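Aluminum resistance protein (Clostridium novyi, PDB 3I16) probably cleaves carbon-sulfur bonds as a pyridoxal 5'-phosphate-dependent lyase of the methionine gamma-lyase family, with a suggested part in aluminum resistance. Local coordinates at residues G110-G115 / S176-H181; K169-D174 / N208-I213. All coordinates share one frame; numbering follows the deposited sequence.

Contact 1: residues G110-G115 / S176-H181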
loop_
_atom_site.group_PDB
_atom_site.type_symbol
_atom_site.label_atom_id
_atom_site.label_comp_id
_atom_site.label_asym_id
_atom_site.label_seq_id
_atom_site.Cartn_x
_atom_site.Cartn_y
_atom_site.Cartn_z
ATOM N N GLY B 110 -25.823 -16.279 5.899
ATOM C CA GLY B 110 -26.521 -15.007 6.016
ATOM C C GLY B 110 -28.019 -15.140 5.782
ATOM O O GLY B 110 -28.823 -14.513 6.494
ATOM N N ASN B 111 -28.394 -15.989 4.826
ATOM C CA ASN B 111 -29.797 -16.128 4.440
ATOM C C ASN B 111 -30.587 -17.334 4.954
ATOM O O ASN B 111 -31.783 -17.423 4.664
ATOM C CB ASN B 111 -29.927 -15.991 2.910
ATOM C CG ASN B 111 -29.654 -14.569 2.438
ATOM O OD1 ASN B 111 -30.576 -13.751 2.368
ATOM N ND2 ASN B 111 -28.378 -14.246 2.185
ATOM N N LEU B 112 -29.959 -18.217 5.740
ATOM C CA LEU B 112 -30.635 -19.413 6.268
ATOM C C LEU B 112 -30.650 -19.378 7.798
ATOM O O LEU B 112 -29.745 -18.832 8.417
ATOM C CB LEU B 112 -29.955 -20.695 5.762
ATOM C CG LEU B 112 -30.130 -21.025 4.276
ATOM C CD1 LEU B 112 -29.015 -21.969 3.832
ATOM C CD2 LEU B 112 -31.549 -21.613 3.966
ATOM N N ARG B 113 -31.716 -19.925 8.377
ATOM C CA ARG B 113 -31.927 -19.967 9.823
ATOM C C ARG B 113 -32.325 -21.371 10.244
ATOM O O ARG B 113 -32.789 -22.171 9.408
ATOM C CB ARG B 113 -33.023 -18.975 10.222
ATOM C CG ARG B 113 -32.733 -17.521 9.841
ATOM C CD ARG B 113 -31.645 -16.917 10.770
ATOM N NE ARG B 113 -31.400 -15.537 10.393
ATOM C CZ ARG B 113 -30.493 -15.102 9.522
ATOM N NH1 ARG B 113 -29.625 -15.928 8.919
ATOM N NH2 ARG B 113 -30.437 -13.796 9.275
ATOM N N PRO B 114 -32.163 -21.690 11.540
ATOM C CA PRO B 114 -32.523 -23.041 11.954
ATOM C C PRO B 114 -33.917 -23.456 11.483
ATOM O O PRO B 114 -34.853 -22.662 11.528
ATOM C CB PRO B 114 -32.433 -22.984 13.473
ATOM C CG PRO B 114 -31.428 -21.904 13.749
ATOM C CD PRO B 114 -31.600 -20.901 12.649
ATOM N N GLY B 115 -34.034 -24.681 10.996
ATOM C CA GLY B 115 -35.296 -25.171 10.473
ATOM C C GLY B 115 -35.411 -25.047 8.969
ATOM O O GLY B 115 -36.111 -25.838 8.327
ATOM N N SER B 176 -40.274 -26.545 3.966
ATOM C CA SER B 176 -39.205 -25.902 4.763
ATOM C C SER B 176 -38.058 -25.395 3.882
ATOM O O SER B 176 -37.165 -24.703 4.382
ATOM C CB SER B 176 -38.634 -26.871 5.808
ATOM O OG SER B 176 -37.771 -27.835 5.223
ATOM N N ILE B 177 -38.050 -25.779 2.597
ATOM C CA ILE B 177 -37.033 -25.313 1.667
ATOM C C ILE B 177 -37.262 -23.830 1.355
ATOM O O ILE B 177 -38.297 -23.447 0.769
ATOM C CB ILE B 177 -37.009 -26.122 0.357
ATOM C CG1 ILE B 177 -36.612 -27.580 0.628
ATOM C CG2 ILE B 177 -36.055 -25.473 -0.624
ATOM C CD1 ILE B 177 -36.816 -28.514 -0.546
ATOM N N THR B 178 -36.312 -22.999 1.775
ATOM C CA THR B 178 -36.417 -21.557 1.591
ATOM C C THR B 178 -35.369 -20.962 0.673
ATOM O O THR B 178 -35.424 -19.759 0.377
ATOM C CB THR B 178 -36.317 -20.828 2.940
ATOM O OG1 THR B 178 -35.041 -21.093 3.539
ATOM C CG2 THR B 178 -37.467 -21.266 3.893
ATOM N N LEU B 179 -34.416 -21.782 0.236
ATOM C CA LEU B 179 -33.351 -21.328 -0.644
ATOM C C LEU B 179 -32.953 -22.413 -1.615
ATOM O O LEU B 179 -32.838 -23.565 -1.216
ATOM C CB LEU B 179 -32.147 -20.891 0.182
ATOM C CG LEU B 179 -30.907 -20.359 -0.548
ATOM C CD1 LEU B 179 -30.228 -19.296 0.311
ATOM C CD2 LEU B 179 -29.979 -21.489 -0.905
ATOM N N VAL B 180 -32.781 -22.043 -2.889
ATOM C CA VAL B 180 -32.306 -22.964 -3.924
ATOM C C VAL B 180 -30.939 -22.442 -4.368
ATOM O O VAL B 180 -30.782 -21.250 -4.674
ATOM C CB VAL B 180 -33.304 -23.117 -5.121
ATOM C CG1 VAL B 180 -32.645 -23.780 -6.368
ATOM C CG2 VAL B 180 -34.520 -23.942 -4.704
ATOM N N HIS B 181 -29.951 -23.339 -4.328
ATOM C CA HIS B 181 -28.597 -23.059 -4.724
ATOM C C HIS B 181 -28.333 -23.652 -6.111
ATOM O O HIS B 181 -28.538 -24.847 -6.343
ATOM C CB HIS B 181 -27.623 -23.610 -3.687
ATOM C CG HIS B 181 -26.230 -23.811 -4.205
ATOM N ND1 HIS B 181 -25.740 -25.055 -4.539
ATOM C CD2 HIS B 181 -25.233 -22.934 -4.458
ATOM C CE1 HIS B 181 -24.506 -24.930 -4.987
ATOM N NE2 HIS B 181 -24.169 -23.657 -4.923
HETATM O O HOH W 1 -33.777 -18.796 3.061
#
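The apolar part of this contact rests on Leu112, whose CD2 methyl lies 3.9 Å from CB of Leu179, the two side chains meeting at about a right angle. The same methyl comes 3.6 Å from Thr178 OG1, so one branch of Leu112 touches both residues. Asn111 adds a looser touch, its CB 4.2 Å from Leu179 CD1, while its amide ND2 turns back to Ala107 O. At the far end Gly115 O meets Ser176 CB at 3.7 Å.

Leu112 is the first residue to leave helical geometry after helix 100-111, and strand 177-183 belongs to the mixed seven-stranded sheet of the large domain of fold-type I PLP enzymes. The contact therefore packs a helix exit on a central strand, next to strand 117-120, whose Met118 also touches Leu112.

Polar linkage across the pair runs through one water. It donates to Asn111 O at 2.9 Å and lies 2.7 Å from Thr178 OG1, which a chi1 of 62° sets between its own backbone N and carbonyl carbon; a third bond, to Thr178 O, is weak. Just past the helix, Arg113 NH1 folds back on Gly110 O, and its NH2 reaches Asn140 O of the second subunit.

Contact 2: residues K169-D174 / N208-I213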
loop_
_atom_site.group_PDB
_atom_site.type_symbol
_atom_site.label_atom_id
_atom_site.label_comp_id
_atom_site.label_asym_id
_atom_site.label_seq_id
_atom_site.Cartn_x
_atom_site.Cartn_y
_atom_site.Cartn_z
ATOM N N LYS B 169 -41.058 -31.450 -7.669
ATOM C CA LYS B 169 -41.500 -32.492 -6.726
ATOM C C LYS B 169 -40.863 -32.339 -5.347
ATOM O O LYS B 169 -41.526 -32.512 -4.329
ATOM C CB LYS B 169 -41.184 -33.888 -7.268
ATOM C CG LYS B 169 -41.484 -35.048 -6.297
ATOM C CD LYS B 169 -41.127 -36.398 -6.938
ATOM C CE LYS B 169 -41.566 -37.582 -6.081
ATOM N NZ LYS B 169 -41.033 -37.507 -4.693
ATOM N N VAL B 170 -39.574 -32.036 -5.309
ATOM C CA VAL B 170 -38.875 -31.885 -4.029
ATOM C C VAL B 170 -39.374 -30.651 -3.277
ATOM O O VAL B 170 -39.660 -30.728 -2.079
ATOM C CB VAL B 170 -37.351 -31.907 -4.228
ATOM C CG1 VAL B 170 -36.625 -31.522 -2.928
ATOM C CG2 VAL B 170 -36.935 -33.315 -4.748
ATOM N N LEU B 171 -39.530 -29.543 -3.995
ATOM C CA LEU B 171 -40.076 -28.302 -3.423
ATOM C C LEU B 171 -41.525 -28.439 -2.938
ATOM O O LEU B 171 -41.874 -27.967 -1.856
ATOM C CB LEU B 171 -40.002 -27.159 -4.440
ATOM C CG LEU B 171 -38.615 -26.630 -4.798
ATOM C CD1 LEU B 171 -38.743 -25.589 -5.932
ATOM C CD2 LEU B 171 -37.881 -26.055 -3.571
ATOM N N LYS B 172 -42.377 -29.075 -3.744
ATOM C CA LYS B 172 -43.750 -29.267 -3.335
ATOM C C LYS B 172 -43.825 -30.142 -2.074
ATOM O O LYS B 172 -44.627 -29.866 -1.186
ATOM C CB LYS B 172 -44.606 -29.848 -4.468
ATOM C CG LYS B 172 -44.924 -28.844 -5.571
ATOM C CD LYS B 172 -45.991 -29.342 -6.548
ATOM C CE LYS B 172 -45.538 -30.538 -7.348
ATOM N NZ LYS B 172 -46.493 -30.900 -8.449
ATOM N N GLU B 173 -42.949 -31.142 -1.973
ATOM C CA GLU B 173 -42.956 -32.062 -0.842
ATOM C C GLU B 173 -42.234 -31.571 0.405
ATOM O O GLU B 173 -42.305 -32.212 1.438
ATOM C CB GLU B 173 -42.410 -33.425 -1.267
ATOM C CG GLU B 173 -43.359 -34.136 -2.230
ATOM C CD GLU B 173 -42.888 -35.504 -2.640
ATOM O OE1 GLU B 173 -41.727 -35.845 -2.323
ATOM O OE2 GLU B 173 -43.681 -36.238 -3.284
ATOM N N ASP B 174 -41.569 -30.424 0.342
ATOM C CA ASP B 174 -40.846 -29.928 1.501
ATOM C C ASP B 174 -40.962 -28.419 1.541
ATOM O O ASP B 174 -40.187 -27.701 0.915
ATOM C CB ASP B 174 -39.387 -30.398 1.469
ATOM C CG ASP B 174 -38.630 -30.063 2.738
ATOM O OD1 ASP B 174 -39.168 -29.316 3.575
ATOM O OD2 ASP B 174 -37.478 -30.541 2.896
ATOM N N ASN B 208 -42.438 -20.628 -9.459
ATOM C CA ASN B 208 -43.792 -21.099 -9.763
ATOM C C ASN B 208 -44.352 -21.989 -8.649
ATOM O O ASN B 208 -45.564 -22.120 -8.532
ATOM C CB ASN B 208 -43.844 -21.845 -11.097
ATOM C CG ASN B 208 -45.245 -22.263 -11.454
ATOM O OD1 ASN B 208 -46.153 -21.426 -11.516
ATOM N ND2 ASN B 208 -45.443 -23.563 -11.675
ATOM N N ILE B 209 -43.480 -22.608 -7.848
ATOM C CA ILE B 209 -43.919 -23.422 -6.717
ATOM C C ILE B 209 -44.118 -22.489 -5.524
ATOM O O ILE B 209 -45.187 -22.486 -4.937
ATOM C CB ILE B 209 -42.931 -24.556 -6.393
ATOM C CG1 ILE B 209 -42.762 -25.495 -7.596
ATOM C CG2 ILE B 209 -43.400 -25.367 -5.203
ATOM C CD1 ILE B 209 -44.057 -25.980 -8.239
ATOM N N ARG B 210 -43.092 -21.714 -5.172
ATOM C CA ARG B 210 -43.182 -20.689 -4.123
ATOM C C ARG B 210 -42.328 -19.461 -4.464
ATOM O O ARG B 210 -41.089 -19.542 -4.551
ATOM C CB ARG B 210 -42.789 -21.222 -2.741
ATOM C CG ARG B 210 -43.734 -22.256 -2.165
ATOM C CD ARG B 210 -43.419 -22.557 -0.715
ATOM N NE ARG B 210 -42.105 -23.166 -0.522
ATOM C CZ ARG B 210 -41.814 -24.455 -0.724
ATOM N NH1 ARG B 210 -42.721 -25.317 -1.174
ATOM N NH2 ARG B 210 -40.577 -24.880 -0.512
ATOM N N LYS B 211 -42.992 -18.321 -4.627
ATOM C CA LYS B 211 -42.344 -17.057 -4.968
ATOM C C LYS B 211 -41.308 -16.575 -3.925
ATOM O O LYS B 211 -40.362 -15.875 -4.266
ATOM C CB LYS B 211 -43.415 -15.985 -5.201
ATOM N N ASP B 212 -41.475 -16.968 -2.664
ATOM C CA ASP B 212 -40.559 -16.534 -1.611
ATOM C C ASP B 212 -39.232 -17.312 -1.523
ATOM O O ASP B 212 -38.370 -16.926 -0.744
ATOM C CB ASP B 212 -41.260 -16.476 -0.231
ATOM C CG ASP B 212 -41.697 -17.843 0.301
ATOM O OD1 ASP B 212 -41.380 -18.899 -0.287
ATOM O OD2 ASP B 212 -42.384 -17.851 1.345
ATOM N N ILE B 213 -39.048 -18.366 -2.315
ATOM C CA ILE B 213 -37.787 -19.133 -2.277
ATOM C C ILE B 213 -36.641 -18.277 -2.840
ATOM O O ILE B 213 -36.738 -17.719 -3.928
ATOM C CB ILE B 213 -37.917 -20.500 -3.058
ATOM C CG1 ILE B 213 -38.995 -21.378 -2.423
ATOM C CG2 ILE B 213 -36.593 -21.264 -3.061
ATOM C CD1 ILE B 213 -39.446 -22.561 -3.296
#
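Leu171 and Ile213 reach toward each other tip to tip, Leu171 CD2 standing 3.8 Å from Ile213 CD1 and Leu171 CD1 slightly farther from the same methyl. Nearer the backbone, Leu171 meets a second isoleucine: its CB is 3.9 Å from CG2 of Ile209. That branch of Ile209 is anti to its own backbone N, with CG1 beside the N (chi1 -60°), and this sets the methyl against two successive residues of helix 164-173. The other neighbour is Lys172, which crosses Ile209 at about a right angle and offers its aliphatic CG, 3.8 Å from Ile209 CG2.

The polar part is carried by Arg210, whose chain bends at chi3 (-64°) and brings the guanidinium to the end of the helix. NH1 gives a nearly straight bond to Leu171 O, 2.9 Å long with an N-H...O angle of 170°. The oxygen lies at the guanidinium edge, in its plane, whereas seen from the carbonyl the donor stands above the plane. NH2 makes a weak bond to Asp174 O, 3.2 Å away and oblique to the guanidinium, and hydrogen-bonds Ile177 O as well. One side chain thus binds backbone oxygens in the last turn of the helix, in the residue just after it and in the following strand.

Beneath the leucine and isoleucine tips lies strand 177-183, where Val180 touches both Leu171 and Ile213. Two helices, 164-173 and 196-209, packed side by side over the strand that connects them are characteristic of the alternating alpha/beta architecture of the fold-type I PLP-enzyme large domain.

In the fold
Contacts 1 and 2, their centres about 12 Å apart, share strand 177-183: contact 1 packs on it the exit of helix 100-111, and contact 2 joins the helices that precede and follow it. The strand touches both segments of contact 2, Ile177 CG2 approaching Leu171 CD2 at 3.5 Å and Val180 CG2 approaching Ile213 CG2 at 3.8 Å. Both are partly buried: of six touching residues in each, two are buried and one exposed, though contact 2 is centred farther from the chain centre (about 28 Å against 23 Å). Their polar chemistry differs: a water bridges contact 1, whereas an arginine binds carbonyls directly in contact 2. Only contact 1 borders another subunit.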